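Uncharacterized protein lp_2219 (Lactobacillus plantarum, PDB 3HFQ) is of unknown function but adopts the seven-bladed beta-propeller fold of the lactonase family, which hints at, without proving, an enzymatic or ligand-binding role. Local coordinates at residues 162-167 with 221-226; 299-304 with 310-315. The protein carries 1 engineered substitution. All coordinates share one frame; numbering follows the deposited sequence.

Contact 1. Residues 162-167 with 221-226; sequences DKVYVY and GAFTQL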
loop_
_atom_site.group_PDB
_atom_site.type_symbol
_atom_site.label_atom_id
_atom_site.label_comp_id
_atom_site.label_asym_id
_atom_site.label_seq_id
_atom_site.Cartn_x
_atom_site.Cartn_y
_atom_site.Cartn_z
ATOM N N ASP A 162 5.818 -16.341 3.990
ATOM C CA ASP A 162 7.022 -15.890 3.288
ATOM C C ASP A 162 6.997 -16.215 1.799
ATOM O O ASP A 162 7.994 -16.674 1.240
ATOM C CB ASP A 162 8.277 -16.511 3.914
ATOM C CG ASP A 162 8.603 -15.928 5.271
ATOM O OD1 ASP A 162 8.659 -14.685 5.382
ATOM O OD2 ASP A 162 8.810 -16.709 6.225
ATOM N N LYS A 163 5.863 -15.967 1.149
ATOM C CA LYS A 163 5.752 -16.257 -0.274
ATOM C C LYS A 163 5.133 -15.135 -1.090
ATOM O O LYS A 163 4.294 -14.373 -0.599
ATOM C CB LYS A 163 4.930 -17.531 -0.491
ATOM C CG LYS A 163 5.591 -18.803 0.018
ATOM C CD LYS A 163 4.632 -19.981 -0.054
ATOM C CE LYS A 163 5.263 -21.252 0.501
ATOM N NZ LYS A 163 6.438 -21.703 -0.297
ATOM N N VAL A 164 5.568 -15.036 -2.341
ATOM C CA VAL A 164 5.026 -14.052 -3.261
ATOM C C VAL A 164 4.475 -14.849 -4.433
ATOM O O VAL A 164 5.226 -15.465 -5.196
ATOM C CB VAL A 164 6.096 -13.063 -3.783
ATOM C CG1 VAL A 164 5.448 -12.079 -4.751
ATOM C CG2 VAL A 164 6.726 -12.301 -2.621
ATOM N N TYR A 165 3.155 -14.857 -4.553
ATOM C CA TYR A 165 2.492 -15.575 -5.626
ATOM C C TYR A 165 2.229 -14.662 -6.815
ATOM O O TYR A 165 2.087 -13.447 -6.667
ATOM C CB TYR A 165 1.127 -16.103 -5.177
ATOM C CG TYR A 165 1.131 -17.126 -4.067
ATOM C CD1 TYR A 165 1.205 -16.739 -2.728
ATOM C CD2 TYR A 165 1.010 -18.482 -4.355
ATOM C CE1 TYR A 165 1.165 -17.684 -1.703
ATOM C CE2 TYR A 165 0.970 -19.433 -3.344
ATOM C CZ TYR A 165 1.040 -19.030 -2.020
ATOM O OH TYR A 165 0.982 -19.976 -1.021
ATOM N N VAL A 166 2.177 -15.260 -7.995
ATOM C CA VAL A 166 1.825 -14.533 -9.199
ATOM C C VAL A 166 0.686 -15.356 -9.785
ATOM O O VAL A 166 0.832 -16.562 -9.992
ATOM C CB VAL A 166 2.972 -14.450 -10.214
ATOM C CG1 VAL A 166 2.457 -13.824 -11.510
ATOM C CG2 VAL A 166 4.101 -13.593 -9.650
ATOM N N TYR A 167 -0.452 -14.705 -10.016
ATOM C CA TYR A 167 -1.643 -15.357 -10.561
ATOM C C TYR A 167 -2.074 -14.756 -11.889
ATOM O O TYR A 167 -1.943 -13.554 -12.106
ATOM C CB TYR A 167 -2.833 -15.183 -9.616
ATOM C CG TYR A 167 -2.804 -15.981 -8.341
ATOM C CD1 TYR A 167 -3.299 -17.286 -8.303
ATOM C CD2 TYR A 167 -2.329 -15.420 -7.159
ATOM C CE1 TYR A 167 -3.314 -18.016 -7.113
ATOM C CE2 TYR A 167 -2.337 -16.139 -5.969
ATOM C CZ TYR A 167 -2.835 -17.432 -5.952
ATOM O OH TYR A 167 -2.849 -18.138 -4.772
ATOM N N GLY A 221 6.467 -15.106 -15.947
ATOM C CA GLY A 221 5.586 -14.601 -14.910
ATOM C C GLY A 221 6.169 -14.964 -13.555
ATOM O O GLY A 221 5.436 -15.190 -12.595
ATOM N N ALA A 222 7.498 -15.020 -13.480
ATOM C CA ALA A 222 8.182 -15.377 -12.243
ATOM C C ALA A 222 9.307 -14.418 -11.858
ATOM O O ALA A 222 9.742 -13.588 -12.659
ATOM C CB ALA A 222 8.725 -16.798 -12.341
ATOM N N PHE A 223 9.781 -14.570 -10.624
ATOM C CA PHE A 223 10.834 -13.731 -10.063
ATOM C C PHE A 223 12.121 -14.491 -9.761
ATOM O O PHE A 223 12.138 -15.722 -9.668
ATOM C CB PHE A 223 10.379 -13.128 -8.727
ATOM C CG PHE A 223 9.227 -12.176 -8.825
ATOM C CD1 PHE A 223 9.424 -10.865 -9.242
ATOM C CD2 PHE A 223 7.952 -12.568 -8.425
ATOM C CE1 PHE A 223 8.372 -9.955 -9.251
ATOM C CE2 PHE A 223 6.892 -11.666 -8.433
ATOM C CZ PHE A 223 7.105 -10.357 -8.845
ATOM N N THR A 224 13.186 -13.716 -9.582
ATOM C CA THR A 224 14.502 -14.217 -9.207
ATOM C C THR A 224 15.007 -13.184 -8.200
ATOM O O THR A 224 15.063 -11.993 -8.511
ATOM C CB THR A 224 15.484 -14.269 -10.400
ATOM O OG1 THR A 224 15.035 -15.242 -11.351
ATOM C CG2 THR A 224 16.883 -14.659 -9.919
ATOM N N GLN A 225 15.344 -13.626 -6.991
ATOM C CA GLN A 225 15.837 -12.698 -5.975
ATOM C C GLN A 225 17.250 -12.252 -6.342
ATOM O O GLN A 225 18.110 -13.087 -6.621
ATOM C CB GLN A 225 15.850 -13.364 -4.599
ATOM C CG GLN A 225 16.297 -12.431 -3.480
ATOM C CD GLN A 225 16.349 -13.115 -2.135
ATOM O OE1 GLN A 225 15.335 -13.604 -1.637
ATOM N NE2 GLN A 225 17.534 -13.158 -1.536
ATOM N N LEU A 226 17.488 -10.942 -6.339
ATOM C CA LEU A 226 18.801 -10.399 -6.691
ATOM C C LEU A 226 19.696 -10.039 -5.508
ATOM O O LEU A 226 20.884 -10.370 -5.494
ATOM C CB LEU A 226 18.625 -9.161 -7.573
ATOM C CG LEU A 226 18.529 -9.342 -9.090
ATOM C CD1 LEU A 226 18.068 -10.748 -9.457
ATOM C CD2 LEU A 226 17.592 -8.282 -9.636
#
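The carbonyl oxygen of G221 lies against the side chain of V166: G221 O is 3.5 Å from V166 CG1, and CB and CG2 of the same valine are almost equally near. The oxygen also accepts a hydrogen bond from the hydroxyl of S179, a residue whose backbone pairs with V166 on the adjacent strand. A single buried carbonyl is thus satisfied by the serine while the isopropyl group of V166 packs against it. F223 supplies the apolar half of the contact through one ring atom, CE2. V166 CG2 comes to 3.6 Å from F223 CE2, and V164 CG1 to 4.0 Å from that same carbon, both at oblique angles to the ring. The two valines are alternate residues of strand 163-169 and share a rotamer, yet V164 offers the ring its methyl anti to the backbone N (CG1, chi1 179°), whereas V166 uses CG2, the methyl anti to its carbonyl carbon. No hydrogen bond joins the segments directly, and the CA atoms of V164 and F223 stand 9.0 Å apart, far beyond strand pairing. This is face-to-face packing of neighbouring propeller blades: strand 163-169 is the third strand of one four-stranded sheet, and strand 222-230 is the fourth, at one edge of the next. G221, at positive phi (63°), forms with A222 a G1 beta bulge opposite D217, in the turn that leads into strand 222-230. Behind the contact, the F223 ring rests on L214 and A201 of its own blade and meets the ring of Y216 with the planes inclined.

Contact 2. Residues 299-304 with 310-315; sequences FVVVVN and ATLYAR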
loop_
_atom_site.group_PDB
_atom_site.type_symbol
_atom_site.label_atom_id
_atom_site.label_comp_id
_atom_site.label_asym_id
_atom_site.label_seq_id
_atom_site.Cartn_x
_atom_site.Cartn_y
_atom_site.Cartn_z
ATOM N N PHE A 299 6.990 16.466 -3.739
ATOM C CA PHE A 299 6.607 16.359 -2.336
ATOM C C PHE A 299 6.303 14.922 -1.930
ATOM O O PHE A 299 6.061 14.062 -2.776
ATOM C CB PHE A 299 5.350 17.188 -2.066
ATOM C CG PHE A 299 5.495 18.643 -2.388
ATOM C CD1 PHE A 299 6.022 19.528 -1.452
ATOM C CD2 PHE A 299 5.108 19.133 -3.631
ATOM C CE1 PHE A 299 6.159 20.882 -1.753
ATOM C CE2 PHE A 299 5.242 20.485 -3.942
ATOM C CZ PHE A 299 5.766 21.359 -3.004
ATOM N N VAL A 300 6.314 14.687 -0.623
ATOM C CA VAL A 300 5.978 13.390 -0.056
ATOM C C VAL A 300 5.126 13.666 1.175
ATOM O O VAL A 300 5.419 14.582 1.945
ATOM C CB VAL A 300 7.214 12.590 0.395
ATOM C CG1 VAL A 300 6.767 11.370 1.204
ATOM C CG2 VAL A 300 8.023 12.143 -0.818
ATOM N N VAL A 301 4.059 12.896 1.335
ATOM C CA VAL A 301 3.183 13.033 2.493
ATOM C C VAL A 301 3.144 11.683 3.189
ATOM O O VAL A 301 2.948 10.657 2.545
ATOM C CB VAL A 301 1.744 13.430 2.078
ATOM C CG1 VAL A 301 0.799 13.318 3.275
ATOM C CG2 VAL A 301 1.739 14.849 1.545
ATOM N N VAL A 302 3.355 11.687 4.500
ATOM C CA VAL A 302 3.329 10.461 5.285
ATOM C C VAL A 302 2.336 10.650 6.424
ATOM O O VAL A 302 2.147 11.767 6.904
ATOM C CB VAL A 302 4.724 10.143 5.898
ATOM C CG1 VAL A 302 5.182 11.293 6.774
ATOM C CG2 VAL A 302 4.661 8.850 6.719
ATOM N N VAL A 303 1.684 9.569 6.835
ATOM C CA VAL A 303 0.745 9.644 7.952
ATOM C C VAL A 303 1.228 8.712 9.043
ATOM O O VAL A 303 1.718 7.621 8.760
ATOM C CB VAL A 303 -0.701 9.241 7.560
ATOM C CG1 VAL A 303 -1.301 10.289 6.647
ATOM C CG2 VAL A 303 -0.715 7.869 6.894
ATOM N N ASN A 304 1.100 9.158 10.290
ATOM C CA ASN A 304 1.517 8.372 11.442
ATOM C C ASN A 304 0.285 7.877 12.179
ATOM O O ASN A 304 -0.523 8.665 12.670
ATOM C CB ASN A 304 2.388 9.223 12.364
ATOM C CG ASN A 304 3.672 9.664 11.697
ATOM O OD1 ASN A 304 4.587 8.865 11.499
ATOM N ND2 ASN A 304 3.742 10.939 11.329
ATOM N N ALA A 310 0.036 13.916 10.177
ATOM C CA ALA A 310 0.607 13.729 8.856
ATOM C C ALA A 310 1.775 14.699 8.740
ATOM O O ALA A 310 1.802 15.733 9.413
ATOM C CB ALA A 310 -0.437 14.017 7.783
ATOM N N THR A 311 2.734 14.361 7.890
ATOM C CA THR A 311 3.916 15.192 7.701
ATOM C C THR A 311 4.162 15.432 6.221
ATOM O O THR A 311 4.009 14.521 5.402
ATOM C CB THR A 311 5.156 14.515 8.316
ATOM O OG1 THR A 311 4.908 14.237 9.700
ATOM C CG2 THR A 311 6.381 15.416 8.199
ATOM N N LEU A 312 4.538 16.661 5.885
ATOM C CA LEU A 312 4.810 17.036 4.503
ATOM C C LEU A 312 6.297 17.289 4.298
ATOM O O LEU A 312 6.925 18.002 5.085
ATOM C CB LEU A 312 4.038 18.309 4.129
ATOM C CG LEU A 312 4.355 18.887 2.743
ATOM C CD1 LEU A 312 3.833 17.951 1.663
ATOM C CD2 LEU A 312 3.724 20.262 2.588
ATOM N N TYR A 313 6.850 16.704 3.238
ATOM C CA TYR A 313 8.258 16.886 2.894
ATOM C C TYR A 313 8.380 17.455 1.500
ATOM O O TYR A 313 7.501 17.266 0.659
ATOM C CB TYR A 313 9.031 15.563 2.837
ATOM C CG TYR A 313 9.010 14.711 4.065
ATOM C CD1 TYR A 313 8.098 13.665 4.187
ATOM C CD2 TYR A 313 9.956 14.890 5.075
ATOM C CE1 TYR A 313 8.122 12.820 5.285
ATOM C CE2 TYR A 313 9.987 14.052 6.180
ATOM C CZ TYR A 313 9.074 13.012 6.272
ATOM O OH TYR A 313 9.113 12.152 7.340
ATOM N N ALA A 314 9.490 18.138 1.259
ATOM C CA ALA A 314 9.789 18.649 -0.057
ATOM C C ALA A 314 10.728 17.549 -0.548
ATOM O O ALA A 314 11.473 16.975 0.247
ATOM C CB ALA A 314 10.531 19.974 0.031
ATOM N N ARG A 315 10.682 17.239 -1.834
ATOM C CA ARG A 315 11.544 16.205 -2.393
ATOM C C ARG A 315 12.337 16.765 -3.569
ATOM O O ARG A 315 11.756 17.315 -4.500
ATOM C CB ARG A 315 10.704 15.012 -2.867
ATOM C CG ARG A 315 11.491 13.993 -3.695
ATOM C CD ARG A 315 10.622 12.820 -4.160
ATOM N NE ARG A 315 11.405 11.856 -4.929
ATOM C CZ ARG A 315 11.659 11.952 -6.231
ATOM N NH1 ARG A 315 11.183 12.969 -6.940
ATOM N NH2 ARG A 315 12.414 11.036 -6.822
#
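V302 and T311 are joined by a reciprocal pair of bonds: T311 N reaches V302 O at 2.8 Å, and V302 N returns to T311 O at 3.0 Å, both in the carbonyl plane. Two residues along, Y313 N donates to V300 O at 2.9 Å, nearly straight down the carbonyl, whereas V300 N approaches Y313 O from above its carbonyl plane at 3.1 Å. These bonds define V302-T311 and V300-Y313 as hydrogen-bonded pairs of an antiparallel hairpin, the two middle strands of a propeller blade. On their face, V302 CG1, held between backbone N and carbonyl carbon (chi1 58°), lies 3.6 Å from both T311 CB and Y313 CE1, while T311 CG2 sits above the rim of the tyrosine ring. On the other face, L312 CD1 packs 3.7 Å from V301 CG2, and F299 turns its ring edge to Y313 O. Farther out, Y313 OH bonds to S282 O, at the end of strand 275-282 in the preceding blade, and T311 OG1 to T283 O just after it; L30, in the blade beyond, touches V301, A310 and L312. Cutting Y313 back to an alanine would probably open a gap beside V302 CG1 and leave S282 O without its hydroxyl partner. Backbone bonds thus fix the register and apolar contacts line both faces, leaving the hydroxyls of T311 and Y313 to bond across to the neighbouring blade.

Both contacts are mainly buried, but they hold different elements. Contact 2 lies within one blade, uniting its second and third strands, and buries 560 Å² through continuous strand pairing. Contact 1 spans two consecutive blades and buries 161 Å²; its strands belong to different sheets and share no direct hydrogen bond. It includes the partly exposed F223 and lies farther out, about 18 Å from the chain's centre to its own, against about 15 Å for contact 2, where A314 alone is partly exposed. The two lie on opposite sides of the chain's centre and do not touch, their nearest atoms being about 20 Å apart. Contact 2 thus combines backbone bonds with side-chain packing, whereas contact 1 relies on packing and a serine bond from beyond its segments.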